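Local coordinates for peroxisomal membrane protein LPX1 (Saccharomyces cerevisiae, PDB 2Y6U) that hydrolyses acyl esters in the peroxisome, acting as an acyl esterase, lipase and phospholipase A, at residues T34-T39 against M63-W68; L72-A77 against L332-I337; D93-G98 against G106-N111; S229-N234 against V325-P330. One frame throughout, in Å; residues are numbered along the deposited sequence.

Contact 1 of 4, residues T34-T39 against M63-W68; sequences TYDVYT and MSKVVW
D36 and K65 form a buried salt bridge in an alpha/beta-hydrolase fold, joining strand 35-40 of the central sheet to the loop that follows strand 51-58. The K65 chain crosses the D36 side chain at about a right angle. Its ammonium stands well off the plane of the carboxylate rather than in it, NZ 3.0 Å from D36 OD1, a weak hydrogen bond, and 3.2 Å from D36 OD2. This is the tight part of the contact: the methylene K65 CE also leans on the carboxylate, 3.4 Å from D36 OD2. K65 starts out with CG between its backbone N and carbonyl carbon (chi1 69°), after which the chain runs fully extended and delivers NZ to the strand. The ammonium is shared with D99, which makes a second salt bridge, while D36 OD1 also bonds to T10 OG1 on the neighbouring strand; one buried positive charge thus faces two carboxylates. With an alanine in place of D36, K65 would probably lose a carboxylate partner and lean on D99, and T10 OG1 would lose its acceptor. Toward T34 the contact is looser. The methyl CG2 of T34 merely approaches K65 NZ at 4.0 Å, and a water mediates between the segments, accepting from NZ and giving a weak bond to T34 O. The base of the lysine is held from the loop after strand 84-92, where D93 OD1 accepts from K65 N; beside it S64 closes an ST turn, its OG accepting from V66 N at 3.2 Å.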
loop_
_atom_site.group_PDB
_atom_site.type_symbol
_atom_site.label_atom_id
_atom_site.label_comp_id
_atom_site.label_asym_id
_atom_site.label_seq_id
_atom_site.Cartn_x
_atom_site.Cartn_y
_atom_site.Cartn_z
ATOM N N THR A 34 4.572 -2.347 18.122
ATOM C CA THR A 34 4.380 -1.465 19.313
ATOM C C THR A 34 4.900 -0.097 18.957
ATOM O O THR A 34 5.958 0.018 18.291
ATOM C CB THR A 34 5.166 -1.968 20.537
ATOM O OG1 THR A 34 4.660 -3.251 20.881
ATOM C CG2 THR A 34 5.000 -1.019 21.725
ATOM N N TYR A 35 4.160 0.944 19.300
ATOM C CA TYR A 35 4.582 2.279 19.008
ATOM C C TYR A 35 4.124 3.193 20.134
ATOM O O TYR A 35 3.196 2.869 20.875
ATOM C CB TYR A 35 4.029 2.793 17.668
ATOM C CG TYR A 35 2.516 2.768 17.550
ATOM C CD1 TYR A 35 1.847 1.596 17.225
ATOM C CD2 TYR A 35 1.744 3.920 17.716
ATOM C CE1 TYR A 35 0.472 1.575 17.099
ATOM C CE2 TYR A 35 0.388 3.905 17.559
ATOM C CZ TYR A 35 -0.244 2.738 17.268
ATOM O OH TYR A 35 -1.602 2.704 17.115
ATOM N N ASP A 36 4.774 4.328 20.291
ATOM C CA ASP A 36 4.355 5.330 21.287
ATOM C C ASP A 36 3.697 6.500 20.581
ATOM O O ASP A 36 4.250 6.967 19.541
ATOM C CB ASP A 36 5.589 5.788 22.077
ATOM C CG ASP A 36 6.173 4.687 22.956
ATOM O OD1 ASP A 36 5.479 3.669 23.222
ATOM O OD2 ASP A 36 7.327 4.816 23.465
ATOM N N VAL A 37 2.536 6.965 21.075
ATOM C CA VAL A 37 1.846 8.094 20.537
ATOM C C VAL A 37 1.956 9.187 21.565
ATOM O O VAL A 37 1.520 9.017 22.738
ATOM C CB VAL A 37 0.284 7.817 20.345
ATOM C CG1 VAL A 37 -0.370 9.026 19.756
ATOM C CG2 VAL A 37 0.090 6.709 19.451
ATOM N N TYR A 38 2.395 10.356 21.114
ATOM C CA TYR A 38 2.509 11.533 21.938
ATOM C C TYR A 38 1.475 12.516 21.464
ATOM O O TYR A 38 1.461 12.894 20.280
ATOM C CB TYR A 38 3.927 12.124 21.839
ATOM C CG TYR A 38 4.947 11.249 22.522
ATOM C CD1 TYR A 38 5.574 10.224 21.825
ATOM C CD2 TYR A 38 5.236 11.395 23.847
ATOM C CE1 TYR A 38 6.504 9.380 22.457
ATOM C CE2 TYR A 38 6.195 10.587 24.471
ATOM C CZ TYR A 38 6.845 9.619 23.760
ATOM O OH TYR A 38 7.767 8.800 24.378
ATOM N N THR A 39 0.598 12.963 22.374
ATOM C CA THR A 39 -0.479 13.890 22.026
ATOM C C THR A 39 -0.383 15.218 22.797
ATOM O O THR A 39 -0.176 15.253 24.005
ATOM C CB THR A 39 -1.875 13.216 22.270
ATOM O OG1 THR A 39 -1.858 12.043 21.460
ATOM C CG2 THR A 39 -2.955 14.060 21.752
ATOM N N MET A 63 18.555 0.293 15.795
ATOM C CA MET A 63 18.208 1.233 16.873
ATOM C C MET A 63 16.788 0.972 17.300
ATOM O O MET A 63 16.328 -0.178 17.272
ATOM C CB MET A 63 18.476 2.695 16.382
ATOM C CG MET A 63 19.884 2.876 15.953
ATOM S SD MET A 63 20.405 4.579 16.056
ATOM C CE MET A 63 21.693 4.642 14.855
ATOM N N SER A 64 16.042 2.007 17.677
ATOM C CA SER A 64 14.632 1.842 18.104
ATOM C C SER A 64 14.045 3.227 18.164
ATOM O O SER A 64 14.762 4.192 18.024
ATOM C CB SER A 64 14.555 1.203 19.513
ATOM O OG SER A 64 15.015 2.128 20.525
ATOM N N LYS A 65 12.805 3.300 18.572
ATOM C CA LYS A 65 12.079 4.524 18.708
ATOM C C LYS A 65 12.668 5.423 19.804
ATOM O O LYS A 65 12.472 6.619 19.762
ATOM C CB LYS A 65 10.657 4.197 19.018
ATOM C CG LYS A 65 10.480 3.588 20.413
ATOM C CD LYS A 65 9.014 3.172 20.705
ATOM C CE LYS A 65 9.060 2.318 21.973
ATOM N NZ LYS A 65 7.716 1.789 22.443
ATOM N N VAL A 66 13.444 4.853 20.726
ATOM C CA VAL A 66 13.935 5.607 21.857
ATOM C C VAL A 66 14.902 6.741 21.457
ATOM O O VAL A 66 15.047 7.748 22.193
ATOM C CB VAL A 66 14.613 4.712 22.935
ATOM C CG1 VAL A 66 16.128 4.358 22.627
ATOM C CG2 VAL A 66 14.457 5.398 24.302
ATOM N N VAL A 67 15.536 6.597 20.293
ATOM C CA VAL A 67 16.536 7.572 19.845
ATOM C C VAL A 67 15.919 8.935 19.537
ATOM O O VAL A 67 16.633 9.948 19.475
ATOM C CB VAL A 67 17.335 7.100 18.604
ATOM C CG1 VAL A 67 18.072 5.749 18.948
ATOM C CG2 VAL A 67 16.469 7.016 17.325
ATOM N N TRP A 68 14.588 8.970 19.426
ATOM C CA TRP A 68 13.897 10.213 19.198
ATOM C C TRP A 68 13.329 10.857 20.444
ATOM O O TRP A 68 12.866 12.025 20.409
ATOM C CB TRP A 68 12.791 10.013 18.183
ATOM C CG TRP A 68 13.167 9.310 16.951
ATOM C CD1 TRP A 68 12.796 8.052 16.594
ATOM C CD2 TRP A 68 13.983 9.813 15.865
ATOM N NE1 TRP A 68 13.277 7.752 15.351
ATOM C CE2 TRP A 68 13.995 8.802 14.863
ATOM C CE3 TRP A 68 14.668 10.976 15.640
ATOM C CZ2 TRP A 68 14.685 8.931 13.715
ATOM C CZ3 TRP A 68 15.336 11.128 14.403
ATOM C CH2 TRP A 68 15.334 10.110 13.487
HETATM O O HOH W 1 7.595 0.218 20.333
#

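Contact 2 of 4, residues L72-A77 against L332-I337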
loop_
_atom_site.group_PDB
_atom_site.type_symbol
_atom_site.label_atom_id
_atom_site.label_comp_id
_atom_site.label_asym_id
_atom_site.label_seq_id
_atom_site.Cartn_x
_atom_site.Cartn_y
_atom_site.Cartn_z
ATOM N N LEU A 72 11.737 15.195 21.512
ATOM C CA LEU A 72 10.359 15.636 21.818
ATOM C C LEU A 72 10.214 16.996 22.466
ATOM O O LEU A 72 9.416 17.762 22.008
ATOM C CB LEU A 72 9.623 14.570 22.677
ATOM C CG LEU A 72 9.483 13.242 21.990
ATOM C CD1 LEU A 72 8.979 12.141 23.037
ATOM C CD2 LEU A 72 8.557 13.355 20.711
ATOM N N PRO A 73 10.972 17.328 23.524
ATOM C CA PRO A 73 10.760 18.654 24.072
ATOM C C PRO A 73 11.398 19.767 23.233
ATOM O O PRO A 73 11.152 20.918 23.503
ATOM C CB PRO A 73 11.363 18.575 25.483
ATOM C CG PRO A 73 12.112 17.299 25.515
ATOM C CD PRO A 73 11.904 16.526 24.326
ATOM N N ARG A 74 12.171 19.416 22.195
ATOM C CA ARG A 74 12.968 20.400 21.479
ATOM C C ARG A 74 12.382 20.739 20.096
ATOM O O ARG A 74 12.801 21.710 19.454
ATOM C CB ARG A 74 14.361 19.832 21.331
ATOM C CG ARG A 74 15.113 19.899 22.593
ATOM C CD ARG A 74 16.331 19.007 22.531
ATOM N NE ARG A 74 17.062 19.166 23.771
ATOM C CZ ARG A 74 16.854 18.469 24.887
ATOM N NH1 ARG A 74 15.941 17.485 24.963
ATOM N NH2 ARG A 74 17.582 18.743 25.930
ATOM N N LEU A 75 11.355 20.002 19.715
ATOM C CA LEU A 75 10.650 20.237 18.508
ATOM C C LEU A 75 9.861 21.545 18.430
ATOM O O LEU A 75 9.433 22.054 19.396
ATOM C CB LEU A 75 9.784 19.044 18.160
ATOM C CG LEU A 75 10.564 17.785 17.706
ATOM C CD1 LEU A 75 9.561 16.601 17.792
ATOM C CD2 LEU A 75 11.160 17.907 16.309
ATOM N N VAL A 76 9.692 21.992 17.187
ATOM C CA VAL A 76 9.091 23.263 16.776
ATOM C C VAL A 76 7.992 23.692 17.766
ATOM O O VAL A 76 6.946 23.053 17.924
ATOM C CB VAL A 76 8.629 23.108 15.241
ATOM C CG1 VAL A 76 7.174 22.571 15.063
ATOM C CG2 VAL A 76 9.030 24.325 14.295
ATOM N N ALA A 77 8.257 24.794 18.423
ATOM C CA ALA A 77 7.291 25.448 19.328
ATOM C C ALA A 77 6.065 25.856 18.505
ATOM O O ALA A 77 6.198 26.129 17.292
ATOM C CB ALA A 77 7.919 26.706 19.969
ATOM N N LEU A 332 21.881 19.958 16.397
ATOM C CA LEU A 332 22.019 20.439 14.998
ATOM C C LEU A 332 20.940 19.889 14.089
ATOM O O LEU A 332 20.370 20.634 13.309
ATOM C CB LEU A 332 23.410 20.154 14.420
ATOM C CG LEU A 332 24.555 20.908 15.137
ATOM C CD1 LEU A 332 25.916 20.521 14.547
ATOM C CD2 LEU A 332 24.350 22.432 15.106
ATOM N N VAL A 333 20.625 18.602 14.235
ATOM C CA VAL A 333 19.587 17.977 13.452
ATOM C C VAL A 333 18.183 18.575 13.779
ATOM O O VAL A 333 17.395 18.928 12.895
ATOM C CB VAL A 333 19.589 16.465 13.628
ATOM C CG1 VAL A 333 18.428 15.783 12.823
ATOM C CG2 VAL A 333 20.946 15.834 13.136
ATOM N N ILE A 334 17.941 18.798 15.054
ATOM C CA ILE A 334 16.680 19.361 15.473
ATOM C C ILE A 334 16.481 20.776 14.930
ATOM O O ILE A 334 15.377 21.158 14.456
ATOM C CB ILE A 334 16.596 19.323 16.983
ATOM C CG1 ILE A 334 16.420 17.891 17.457
ATOM C CG2 ILE A 334 15.473 20.246 17.536
ATOM C CD1 ILE A 334 16.782 17.685 18.983
ATOM N N GLU A 335 17.572 21.540 14.934
ATOM C CA GLU A 335 17.486 22.911 14.423
ATOM C C GLU A 335 17.109 22.906 12.993
ATOM O O GLU A 335 16.273 23.706 12.604
ATOM C CB GLU A 335 18.759 23.719 14.646
ATOM C CG GLU A 335 18.653 25.097 14.083
ATOM C CD GLU A 335 18.958 25.195 12.531
ATOM O OE1 GLU A 335 19.633 24.288 11.944
ATOM O OE2 GLU A 335 18.542 26.214 11.906
ATOM N N ARG A 336 17.618 21.938 12.221
ATOM C CA ARG A 336 17.170 21.798 10.863
ATOM C C ARG A 336 15.734 21.351 10.681
ATOM O O ARG A 336 15.018 21.894 9.861
ATOM C CB ARG A 336 18.070 20.868 10.035
ATOM C CG ARG A 336 19.486 21.302 9.946
ATOM C CD ARG A 336 19.653 22.337 8.815
ATOM N NE ARG A 336 19.344 23.667 9.236
ATOM C CZ ARG A 336 18.996 24.673 8.431
ATOM N NH1 ARG A 336 18.937 24.597 7.045
ATOM N NH2 ARG A 336 18.753 25.813 9.032
ATOM N N ILE A 337 15.342 20.342 11.400
ATOM C CA ILE A 337 14.001 19.835 11.300
ATOM C C ILE A 337 13.009 21.005 11.639
ATOM O O ILE A 337 12.044 21.279 10.882
ATOM C CB ILE A 337 13.786 18.708 12.294
ATOM C CG1 ILE A 337 14.574 17.435 11.907
ATOM C CG2 ILE A 337 12.267 18.473 12.506
ATOM C CD1 ILE A 337 14.550 16.266 12.925
#
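R74 lays its aliphatic chain against I334 and sends its flat guanidinium on to Y70, where it makes a cation-pi contact while NH1 bonds to the Y70 carbonyl. The other guanidinium, of R336, is met at its edge and in its plane by the carboxylate of E335: NE reaches OE1 at 2.8 Å and NH2 reaches OE2 at 2.9 Å, a side-on pair of bonds within the helix, and R336 NH1 turns to D316. Between these polar ends the two segments meet through carbon. I334 has CG1 anti to its carbonyl carbon (chi1 -71°), which parts its two branches around R74: CD1 lies 3.8 Å from R74 CD, and CG2 sits 3.6 Å from R74 O. One turn further along, I337 CG2 touches L75 CD2 at 4.0 Å. Reducing I334 to an alanine would probably open a gap under the R74 methylenes and leave the arginine stem freer to shift. The loop 72-77 is thereby wedged between helix 330-347 and the central sheet of the alpha/beta-hydrolase fold, since L75 also packs on L55, F57 and I86 of strands 51-58 and 84-92. Polar anchoring comes from neighbouring residues: N338 ND2 donates to R74 O, and R5 binds the carbonyls of L72, L75 and V76. The interface itself is therefore apolar, with L75 in the hydrophobic layer, while those four carbonyls are paid for by N338 and R5 and the R74 charge by Y70.

Contact 3 of 4, residues D93-G98 against G106-N111; sequences DQVNHG and GRLGTN
The turn between strand 84-92 and helix 98-103 of the alpha/beta-hydrolase fold receives L108, whose two methyls lie side by side along one flank of the V95-N96 peptide. This is a type I beta turn from Q94 to H97, closed by H97 N donating to Q94 O at 2.9 Å. L108 CD1 rests on the root of N96, 3.7 Å from its CB and 3.8 Å from its CA, while CD2 reaches the V95 side of the turn, 4.0 Å from V95 O and 4.2 Å from V95 CG2. The contact is entirely apolar on the leucine side, and the polar groups it approaches are engaged with other partners: V95 O accepts from N104 ND2, and N96 ND2 donates to Q261. The backbone of the turn points CB of N96 at the leucine; chi1 of 66°, with CG between the backbone N and the carbonyl carbon, swings OD1 to H97 ND1 in a weak, bent bond of 2.8 Å (125° at the hydrogen). After the turn, G98 has a positive phi, and a CB there would run into D93 OD2, the oxygen that accepts from D99 N at the start of the helix. The segment 106-111 also faces the dimer interface, where R363 of the second subunit bonds to G106 O and A370 of that subunit packs on T110. An aspartate at the end of a strand, then a His-Gly pair leading into a short helix, is the pattern familiar from the loop after the fourth core strand in many alpha/beta hydrolases.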
loop_
_atom_site.group_PDB
_atom_site.type_symbol
_atom_site.label_atom_id
_atom_site.label_comp_id
_atom_site.label_asym_id
_atom_site.label_seq_id
_atom_site.Cartn_x
_atom_site.Cartn_y
_atom_site.Cartn_z
ATOM N N ASP A 93 8.524 1.362 16.505
ATOM C CA ASP A 93 9.556 0.321 16.418
ATOM C C ASP A 93 9.165 -0.672 15.340
ATOM O O ASP A 93 8.063 -1.264 15.328
ATOM C CB ASP A 93 9.687 -0.477 17.674
ATOM C CG ASP A 93 10.512 0.203 18.744
ATOM O OD1 ASP A 93 11.441 0.946 18.437
ATOM O OD2 ASP A 93 10.222 -0.068 19.923
ATOM N N GLN A 94 10.061 -0.849 14.388
ATOM C CA GLN A 94 9.854 -1.863 13.328
ATOM C C GLN A 94 9.731 -3.240 14.008
ATOM O O GLN A 94 10.206 -3.436 15.142
ATOM C CB GLN A 94 11.057 -1.848 12.425
ATOM C CG GLN A 94 11.182 -0.573 11.572
ATOM C CD GLN A 94 9.993 -0.466 10.626
ATOM O OE1 GLN A 94 9.760 -1.318 9.773
ATOM N NE2 GLN A 94 9.249 0.608 10.758
ATOM N N VAL A 95 9.154 -4.226 13.292
ATOM C CA VAL A 95 8.785 -5.519 13.882
ATOM C C VAL A 95 9.929 -6.226 14.561
ATOM O O VAL A 95 9.705 -6.929 15.547
ATOM C CB VAL A 95 8.140 -6.510 12.843
ATOM C CG1 VAL A 95 6.707 -6.067 12.410
ATOM C CG2 VAL A 95 9.091 -6.761 11.665
ATOM N N ASN A 96 11.157 -6.045 14.041
ATOM C CA ASN A 96 12.298 -6.702 14.598
ATOM C C ASN A 96 13.242 -5.848 15.445
ATOM O O ASN A 96 14.394 -6.183 15.612
ATOM C CB ASN A 96 13.035 -7.429 13.431
ATOM C CG ASN A 96 13.605 -6.481 12.433
ATOM O OD1 ASN A 96 13.197 -5.336 12.379
ATOM N ND2 ASN A 96 14.617 -6.940 11.678
ATOM N N HIS A 97 12.722 -4.721 15.917
ATOM C CA HIS A 97 13.427 -3.760 16.762
ATOM C C HIS A 97 12.660 -3.458 18.085
ATOM O O HIS A 97 11.445 -3.505 18.102
ATOM C CB HIS A 97 13.659 -2.433 16.019
ATOM C CG HIS A 97 14.653 -2.535 14.889
ATOM N ND1 HIS A 97 14.343 -3.161 13.685
ATOM C CD2 HIS A 97 15.896 -2.005 14.738
ATOM C CE1 HIS A 97 15.423 -3.125 12.909
ATOM N NE2 HIS A 97 16.338 -2.359 13.479
ATOM N N GLY A 98 13.376 -3.065 19.128
ATOM C CA GLY A 98 12.735 -2.403 20.287
ATOM C C GLY A 98 11.645 -3.268 20.878
ATOM O O GLY A 98 11.810 -4.477 21.043
ATOM N N GLY A 106 10.329 -15.114 18.962
ATOM C CA GLY A 106 10.032 -16.456 18.452
ATOM C C GLY A 106 9.259 -16.477 17.109
ATOM O O GLY A 106 9.116 -17.535 16.553
ATOM N N ARG A 107 8.696 -15.350 16.683
ATOM C CA ARG A 107 7.928 -15.264 15.447
ATOM C C ARG A 107 8.692 -14.790 14.239
ATOM O O ARG A 107 8.224 -15.004 13.114
ATOM C CB ARG A 107 6.796 -14.254 15.559
ATOM C CG ARG A 107 5.802 -14.539 16.666
ATOM C CD ARG A 107 4.792 -13.350 16.742
ATOM N NE ARG A 107 3.907 -13.573 17.914
ATOM C CZ ARG A 107 3.282 -12.573 18.545
ATOM N NH1 ARG A 107 3.432 -11.303 18.126
ATOM N NH2 ARG A 107 2.544 -12.842 19.613
ATOM N N LEU A 108 9.820 -14.114 14.464
ATOM C CA LEU A 108 10.548 -13.471 13.369
ATOM C C LEU A 108 11.350 -14.491 12.522
ATOM O O LEU A 108 11.866 -15.437 13.017
ATOM C CB LEU A 108 11.480 -12.413 13.916
ATOM C CG LEU A 108 10.865 -11.194 14.614
ATOM C CD1 LEU A 108 11.995 -10.419 15.369
ATOM C CD2 LEU A 108 9.973 -10.377 13.637
ATOM N N GLY A 109 11.284 -14.345 11.202
ATOM C CA GLY A 109 12.123 -15.111 10.252
ATOM C C GLY A 109 13.332 -14.313 9.746
ATOM O O GLY A 109 13.778 -13.314 10.370
ATOM N N THR A 110 13.967 -14.817 8.690
ATOM C CA THR A 110 15.229 -14.250 8.184
ATOM C C THR A 110 14.993 -13.126 7.152
ATOM O O THR A 110 15.902 -12.353 6.854
ATOM C CB THR A 110 16.076 -15.306 7.574
ATOM O OG1 THR A 110 15.324 -15.935 6.527
ATOM C CG2 THR A 110 16.414 -16.363 8.683
ATOM N N ASN A 111 13.772 -12.963 6.689
ATOM C CA ASN A 111 13.573 -12.018 5.591
ATOM C C ASN A 111 12.919 -10.719 6.148
ATOM O O ASN A 111 11.713 -10.659 6.195
ATOM C CB ASN A 111 12.743 -12.735 4.500
ATOM C CG ASN A 111 12.487 -11.854 3.153
ATOM O OD1 ASN A 111 12.961 -10.785 3.092
ATOM N ND2 ASN A 111 11.870 -12.452 2.112
#

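Contact 4 of 4, residues S229-N234 against V325-P330; sequences SQILQN and VNVEAP
I231 carries this contact, reaching from helix 229-239 to the short helix 325-328 and to P330, which opens helix 330-347. Helix 229-239 belongs to the residues inserted between strands 164-168 and 286-292 of the core sheet, the place where alpha/beta hydrolases commonly carry a cap. The first shell is carbon against carbon and carbonyl. I231 CD1 comes within 3.7 Å of P330 CG and 3.8 Å of P330 CB, and also lies 3.8 Å from V327 O. The other branch, CG2, touches V327 at 4.0 Å from both CB and CG1, the two side chains crossing at about a right angle. With CG1 of I231 anti to the carbonyl carbon (chi1 -61°) and CD1 extended beyond it (chi2 179°), the long branch runs straight out to the proline, while CG2 is left for the valine. A second shell sets these partners in place. Y70 packs on both I231 and P330, and the V327 backbone is bonded to H228, just ahead of helix 229-239. The chain turns at A329, which is the first residue to leave the short helix and also the N-cap of the next. Its N still bonds back to V325 O at 2.9 Å, and N326 O, 4.2 Å from I231 CD1, accepts a hydrogen bond from Y71 OH.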
loop_
_atom_site.group_PDB
_atom_site.type_symbol
_atom_site.label_atom_id
_atom_site.label_comp_id
_atom_site.label_asym_id
_atom_site.label_seq_id
_atom_site.Cartn_x
_atom_site.Cartn_y
_atom_site.Cartn_z
ATOM N N SER A 229 25.242 12.125 25.273
ATOM C CA SER A 229 25.174 11.356 26.528
ATOM C C SER A 229 23.712 11.015 26.975
ATOM O O SER A 229 23.495 9.942 27.531
ATOM C CB SER A 229 25.962 12.057 27.644
ATOM O OG SER A 229 25.442 13.356 27.751
ATOM N N GLN A 230 22.734 11.909 26.745
ATOM C CA GLN A 230 21.369 11.626 27.164
ATOM C C GLN A 230 20.771 10.554 26.278
ATOM O O GLN A 230 20.019 9.725 26.773
ATOM C CB GLN A 230 20.445 12.870 27.177
ATOM C CG GLN A 230 20.958 13.988 28.053
ATOM C CD GLN A 230 20.043 15.254 28.152
ATOM O OE1 GLN A 230 20.546 16.360 28.418
ATOM N NE2 GLN A 230 18.737 15.084 27.966
ATOM N N ILE A 231 21.064 10.569 24.976
ATOM C CA ILE A 231 20.515 9.562 24.080
ATOM C C ILE A 231 21.137 8.181 24.331
ATOM O O ILE A 231 20.455 7.180 24.400
ATOM C CB ILE A 231 20.645 10.002 22.584
ATOM C CG1 ILE A 231 19.861 11.319 22.373
ATOM C CG2 ILE A 231 20.142 8.967 21.592
ATOM C CD1 ILE A 231 19.929 11.883 20.902
ATOM N N LEU A 232 22.421 8.168 24.571
ATOM C CA LEU A 232 23.106 6.940 24.979
ATOM C C LEU A 232 22.510 6.345 26.264
ATOM O O LEU A 232 22.191 5.141 26.313
ATOM C CB LEU A 232 24.594 7.237 25.118
ATOM C CG LEU A 232 25.496 6.078 25.497
ATOM C CD1 LEU A 232 25.241 4.910 24.512
ATOM C CD2 LEU A 232 26.989 6.602 25.502
ATOM N N GLN A 233 22.273 7.188 27.264
ATOM C CA GLN A 233 21.659 6.740 28.507
ATOM C C GLN A 233 20.256 6.213 28.173
ATOM O O GLN A 233 19.886 5.181 28.688
ATOM C CB GLN A 233 21.559 7.864 29.544
ATOM C CG GLN A 233 21.082 7.389 30.952
ATOM C CD GLN A 233 22.045 6.398 31.555
ATOM O OE1 GLN A 233 23.209 6.724 31.731
ATOM N NE2 GLN A 233 21.565 5.199 31.907
ATOM N N ASN A 234 19.472 6.926 27.367
ATOM C CA ASN A 234 18.134 6.412 26.973
ATOM C C ASN A 234 18.202 5.067 26.244
ATOM O O ASN A 234 17.379 4.184 26.504
ATOM C CB ASN A 234 17.446 7.365 26.053
ATOM C CG ASN A 234 17.069 8.622 26.721
ATOM O OD1 ASN A 234 17.028 8.698 27.996
ATOM N ND2 ASN A 234 16.793 9.660 25.885
ATOM N N VAL A 325 24.531 10.925 12.810
ATOM C CA VAL A 325 24.379 12.310 13.185
ATOM C C VAL A 325 23.088 12.548 13.987
ATOM O O VAL A 325 23.079 13.413 14.853
ATOM C CB VAL A 325 24.493 13.206 11.947
ATOM C CG1 VAL A 325 23.317 13.014 10.914
ATOM C CG2 VAL A 325 24.750 14.691 12.396
ATOM N N ASN A 326 22.025 11.764 13.727
ATOM C CA ASN A 326 20.762 11.920 14.472
ATOM C C ASN A 326 20.946 11.674 15.953
ATOM O O ASN A 326 20.240 12.329 16.733
ATOM C CB ASN A 326 19.613 11.034 13.985
ATOM C CG ASN A 326 19.917 9.565 14.072
ATOM O OD1 ASN A 326 21.042 9.168 13.793
ATOM N ND2 ASN A 326 18.922 8.767 14.492
ATOM N N VAL A 327 21.822 10.747 16.343
ATOM C CA VAL A 327 22.062 10.499 17.775
ATOM C C VAL A 327 23.309 11.205 18.316
ATOM O O VAL A 327 23.386 11.417 19.497
ATOM C CB VAL A 327 22.065 9.008 18.130
ATOM C CG1 VAL A 327 20.676 8.379 17.685
ATOM C CG2 VAL A 327 23.213 8.228 17.492
ATOM N N GLU A 328 24.258 11.552 17.449
ATOM C CA GLU A 328 25.497 12.178 17.909
ATOM C C GLU A 328 25.484 13.675 17.932
ATOM O O GLU A 328 26.181 14.269 18.740
ATOM C CB GLU A 328 26.672 11.705 17.061
ATOM C CG GLU A 328 26.802 10.208 17.085
ATOM C CD GLU A 328 27.955 9.662 16.225
ATOM O OE1 GLU A 328 28.479 10.404 15.358
ATOM O OE2 GLU A 328 28.316 8.482 16.404
ATOM N N ALA A 329 24.730 14.300 17.044
ATOM C CA ALA A 329 24.556 15.750 17.081
ATOM C C ALA A 329 23.099 16.092 16.961
ATOM O O ALA A 329 22.710 16.808 16.053
ATOM C CB ALA A 329 25.384 16.416 15.898
ATOM N N PRO A 330 22.234 15.593 17.890
ATOM C CA PRO A 330 20.793 15.834 17.752
ATOM C C PRO A 330 20.431 17.348 17.736
ATOM O O PRO A 330 19.483 17.725 17.075
ATOM C CB PRO A 330 20.220 15.127 18.988
ATOM C CG PRO A 330 21.358 15.211 19.986
ATOM C CD PRO A 330 22.565 14.976 19.185
#

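How the contacts relate
From the N terminus, contact 1 closes first, returning the loop after strand 51-58 to strand 35-40. Contact 2 opens four residues later at L72 and does not close until helix 330-347, so it encloses both remaining contacts. Within that span contact 3 makes a short closure around helix 98-103, and contact 4 a long one from helix 229-239 to helix 325-328; these two follow in series, and none cross. Segment 63-68 is the hub: M63 packs on H97 of contact 3, V67 on V327 of contact 4. Y38 meets L72 of contact 2, whereas contacts 2 and 3 lie on opposite sides of the chain's centre, about 30 Å apart between centres.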